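Local coordinates for protein 6-phosphogluconate dehydrogenase, NAD-binding (Mycolicibacterium smegmatis MC2 155, PDB 6SMT) that reduces imines with S-enantioselectivity, with NADPH bound in a Rossmann-type nucleotide-binding domain, at residues B[25-34]-B[153-161]. Numbering follows the deposited sequence.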
loop_
_atom_site.group_PDB
_atom_site.type_symbol
_atom_site.label_atom_id
_atom_site.label_comp_id
_atom_site.label_asym_id
_atom_site.label_seq_id
_atom_site.Cartn_x
_atom_site.Cartn_y
_atom_site.Cartn_z
ATOM N N LEU B 25 -14.608 18.824 -9.827
ATOM C CA LEU B 25 -14.132 20.195 -9.524
ATOM C C LEU B 25 -15.275 21.180 -9.814
ATOM O O LEU B 25 -15.529 22.047 -9.007
ATOM C CB LEU B 25 -12.881 20.513 -10.313
ATOM C CG LEU B 25 -11.607 19.737 -9.982
ATOM C CD1 LEU B 25 -10.553 20.026 -11.021
ATOM C CD2 LEU B 25 -11.080 20.071 -8.613
ATOM N N SER B 26 -15.833 21.063 -11.010
ATOM C CA SER B 26 -16.892 22.002 -11.456
ATOM C C SER B 26 -18.102 21.934 -10.542
ATOM O O SER B 26 -18.613 23.004 -10.143
ATOM C CB SER B 26 -17.287 21.677 -12.861
ATOM O OG SER B 26 -16.245 21.830 -13.797
ATOM N N ARG B 27 -18.512 20.745 -10.125
ATOM C CA ARG B 27 -19.651 20.633 -9.181
ATOM C C ARG B 27 -19.309 21.283 -7.873
ATOM O O ARG B 27 -20.141 21.967 -7.264
ATOM C CB ARG B 27 -20.052 19.187 -8.915
ATOM C CG ARG B 27 -20.717 18.518 -10.103
ATOM C CD ARG B 27 -21.294 17.155 -9.668
ATOM N NE ARG B 27 -20.362 16.203 -9.044
ATOM C CZ ARG B 27 -19.590 15.341 -9.731
ATOM N NH1 ARG B 27 -19.585 15.367 -11.045
ATOM N NH2 ARG B 27 -18.740 14.596 -9.078
ATOM N N ALA B 28 -18.110 21.094 -7.350
ATOM C CA ALA B 28 -17.777 21.678 -6.043
ATOM C C ALA B 28 -17.776 23.205 -6.162
ATOM O O ALA B 28 -18.198 23.890 -5.163
ATOM C CB ALA B 28 -16.431 21.164 -5.563
ATOM N N LEU B 29 -17.233 23.783 -7.231
ATOM C CA LEU B 29 -17.155 25.234 -7.393
ATOM C C LEU B 29 -18.592 25.761 -7.566
ATOM O O LEU B 29 -18.897 26.826 -6.955
ATOM C CB LEU B 29 -16.297 25.579 -8.595
ATOM C CG LEU B 29 -14.822 25.201 -8.432
ATOM C CD1 LEU B 29 -14.171 25.183 -9.796
ATOM C CD2 LEU B 29 -14.131 26.117 -7.416
ATOM N N LEU B 30 -19.438 25.038 -8.282
ATOM C CA LEU B 30 -20.843 25.510 -8.416
ATOM C C LEU B 30 -21.548 25.418 -7.083
ATOM O O LEU B 30 -22.356 26.361 -6.736
ATOM C CB LEU B 30 -21.572 24.669 -9.453
ATOM C CG LEU B 30 -21.238 24.937 -10.901
ATOM C CD1 LEU B 30 -21.788 23.777 -11.752
ATOM C CD2 LEU B 30 -21.835 26.247 -11.375
ATOM N N ASP B 31 -21.321 24.356 -6.345
ATOM C CA ASP B 31 -22.016 24.199 -5.061
ATOM C C ASP B 31 -21.585 25.298 -4.110
ATOM O O ASP B 31 -22.480 25.658 -3.266
ATOM C CB ASP B 31 -21.661 22.854 -4.465
ATOM C CG ASP B 31 -22.243 21.661 -5.101
ATOM O OD1 ASP B 31 -23.161 21.770 -5.956
ATOM O OD2 ASP B 31 -21.791 20.509 -4.708
ATOM N N ALA B 32 -20.408 25.904 -4.237
ATOM C CA ALA B 32 -19.831 26.987 -3.387
ATOM C C ALA B 32 -20.426 28.343 -3.787
ATOM O O ALA B 32 -20.023 29.377 -3.183
ATOM C CB ALA B 32 -18.327 27.029 -3.444
ATOM N N GLY B 33 -21.147 28.381 -4.895
ATOM C CA GLY B 33 -21.705 29.679 -5.399
ATOM C C GLY B 33 -20.855 30.457 -6.351
ATOM O O GLY B 33 -21.067 31.679 -6.632
ATOM N N HIS B 34 -19.780 29.874 -6.870
ATOM C CA HIS B 34 -18.948 30.586 -7.818
ATOM C C HIS B 34 -19.616 30.637 -9.182
ATOM O O HIS B 34 -20.474 29.817 -9.499
ATOM C CB HIS B 34 -17.547 29.909 -7.919
ATOM C CG HIS B 34 -16.858 29.810 -6.600
ATOM N ND1 HIS B 34 -16.997 30.695 -5.560
ATOM C CD2 HIS B 34 -16.041 28.838 -6.126
ATOM C CE1 HIS B 34 -16.202 30.307 -4.551
ATOM N NE2 HIS B 34 -15.668 29.177 -4.870
ATOM N N ARG B 153 -6.536 31.382 -2.769
ATOM C CA ARG B 153 -6.750 30.339 -1.725
ATOM C C ARG B 153 -8.208 30.368 -1.323
ATOM O O ARG B 153 -8.708 29.290 -1.049
ATOM C CB ARG B 153 -5.853 30.681 -0.507
ATOM C CG ARG B 153 -5.907 29.651 0.605
ATOM C CD ARG B 153 -5.218 30.103 1.874
ATOM N NE ARG B 153 -4.512 28.964 2.456
ATOM C CZ ARG B 153 -5.098 27.842 2.872
ATOM N NH1 ARG B 153 -6.405 27.720 2.854
ATOM N NH2 ARG B 153 -4.371 26.833 3.335
ATOM N N GLY B 154 -8.886 31.506 -1.321
ATOM C CA GLY B 154 -10.291 31.594 -0.873
ATOM C C GLY B 154 -11.234 30.859 -1.815
ATOM O O GLY B 154 -12.131 30.147 -1.349
ATOM N N VAL B 155 -11.046 30.951 -3.109
ATOM C CA VAL B 155 -11.771 30.112 -4.099
ATOM C C VAL B 155 -11.318 28.670 -3.926
ATOM O O VAL B 155 -12.129 27.735 -3.885
ATOM C CB VAL B 155 -11.569 30.657 -5.505
ATOM C CG1 VAL B 155 -11.920 29.653 -6.575
ATOM C CG2 VAL B 155 -12.358 31.944 -5.609
ATOM N N LEU B 156 -10.012 28.436 -3.884
ATOM C CA LEU B 156 -9.502 27.044 -3.947
ATOM C C LEU B 156 -9.966 26.292 -2.689
ATOM O O LEU B 156 -10.046 25.068 -2.729
ATOM C CB LEU B 156 -7.976 27.103 -4.062
ATOM C CG LEU B 156 -7.413 27.602 -5.409
ATOM C CD1 LEU B 156 -5.954 27.875 -5.338
ATOM C CD2 LEU B 156 -7.741 26.699 -6.564
ATOM N N ASP B 157 -10.065 26.953 -1.540
ATOM C CA ASP B 157 -10.402 26.248 -0.276
ATOM C C ASP B 157 -11.744 25.536 -0.354
ATOM O O ASP B 157 -11.909 24.599 0.416
ATOM C CB ASP B 157 -10.556 27.258 0.862
ATOM C CG ASP B 157 -9.285 27.630 1.591
ATOM O OD1 ASP B 157 -8.347 26.785 1.613
ATOM O OD2 ASP B 157 -9.220 28.780 2.106
ATOM N N THR B 158 -12.607 25.880 -1.329
ATOM C CA THR B 158 -13.875 25.171 -1.490
ATOM C C THR B 158 -13.614 23.759 -2.052
ATOM O O THR B 158 -14.500 22.927 -1.938
ATOM C CB THR B 158 -14.851 25.934 -2.403
ATOM O OG1 THR B 158 -14.403 25.979 -3.742
ATOM C CG2 THR B 158 -15.010 27.382 -2.025
ATOM N N LEU B 159 -12.417 23.469 -2.568
ATOM C CA LEU B 159 -12.211 22.135 -3.195
ATOM C C LEU B 159 -11.719 21.112 -2.181
ATOM O O LEU B 159 -11.896 19.891 -2.393
ATOM C CB LEU B 159 -11.163 22.301 -4.282
ATOM C CG LEU B 159 -11.496 23.237 -5.434
ATOM C CD1 LEU B 159 -10.296 23.395 -6.308
ATOM C CD2 LEU B 159 -12.785 22.697 -6.102
ATOM N N GLY B 160 -11.085 21.566 -1.104
ATOM C CA GLY B 160 -10.400 20.617 -0.214
ATOM C C GLY B 160 -9.368 21.287 0.665
ATOM O O GLY B 160 -9.285 22.516 0.695
ATOM N N GLN B 161 -8.645 20.525 1.431
ATOM C CA GLN B 161 -7.498 20.999 2.185
ATOM C C GLN B 161 -6.337 21.269 1.237
ATOM O O GLN B 161 -6.129 20.466 0.302
ATOM C CB GLN B 161 -7.035 19.994 3.249
ATOM C CG GLN B 161 -8.177 19.690 4.208
ATOM C CD GLN B 161 -7.740 19.148 5.537
ATOM O OE1 GLN B 161 -6.912 19.770 6.222
ATOM N NE2 GLN B 161 -8.387 18.065 5.935
#
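The imidazole ring of His-34 lies between aliphatic groups: Val-155 CG2 stands 4.2 Å above one face, Ala-32 CB packs over the opposite face, both offset toward the rim, and Leu-29 CD2 sits in plane at the edge. A flat ring suits this place, offering two faces and an edge. From 153-161, Thr-158 approaches obliquely, its CG2 methyl 3.4 Å from His-34 NE2. That methyl also meets Ala-32 CB at 3.6 Å, where a small side chain lets the backbones come close. Threonine suits both roles: with chi1 at 68°, OG1 bonds Val-155 O at 2.9 Å, nearly along the C=O axis, and still lies against Leu-29 CD2, while CG2 packs. In this Rossmann-type domain, the contact joins helix 20-31, which starts within the glycine-rich motif at the NADPH site, to the last turn of helix 146-156 and the residues that follow; both rest on strand 12-16 through Leu-29 and Val-155. Gly-33 is first to leave helical angles, in a Schellman motif; at its phi of 91° a CB would jam against the preceding carbonyl O. Short Ala-28 CB lets Leu-159 CD2 approach to 4.0 Å, with Leu-25 and Leu-29 methyls beside it. Leu-25 also touches Asn-73, an NADPH-binding residue.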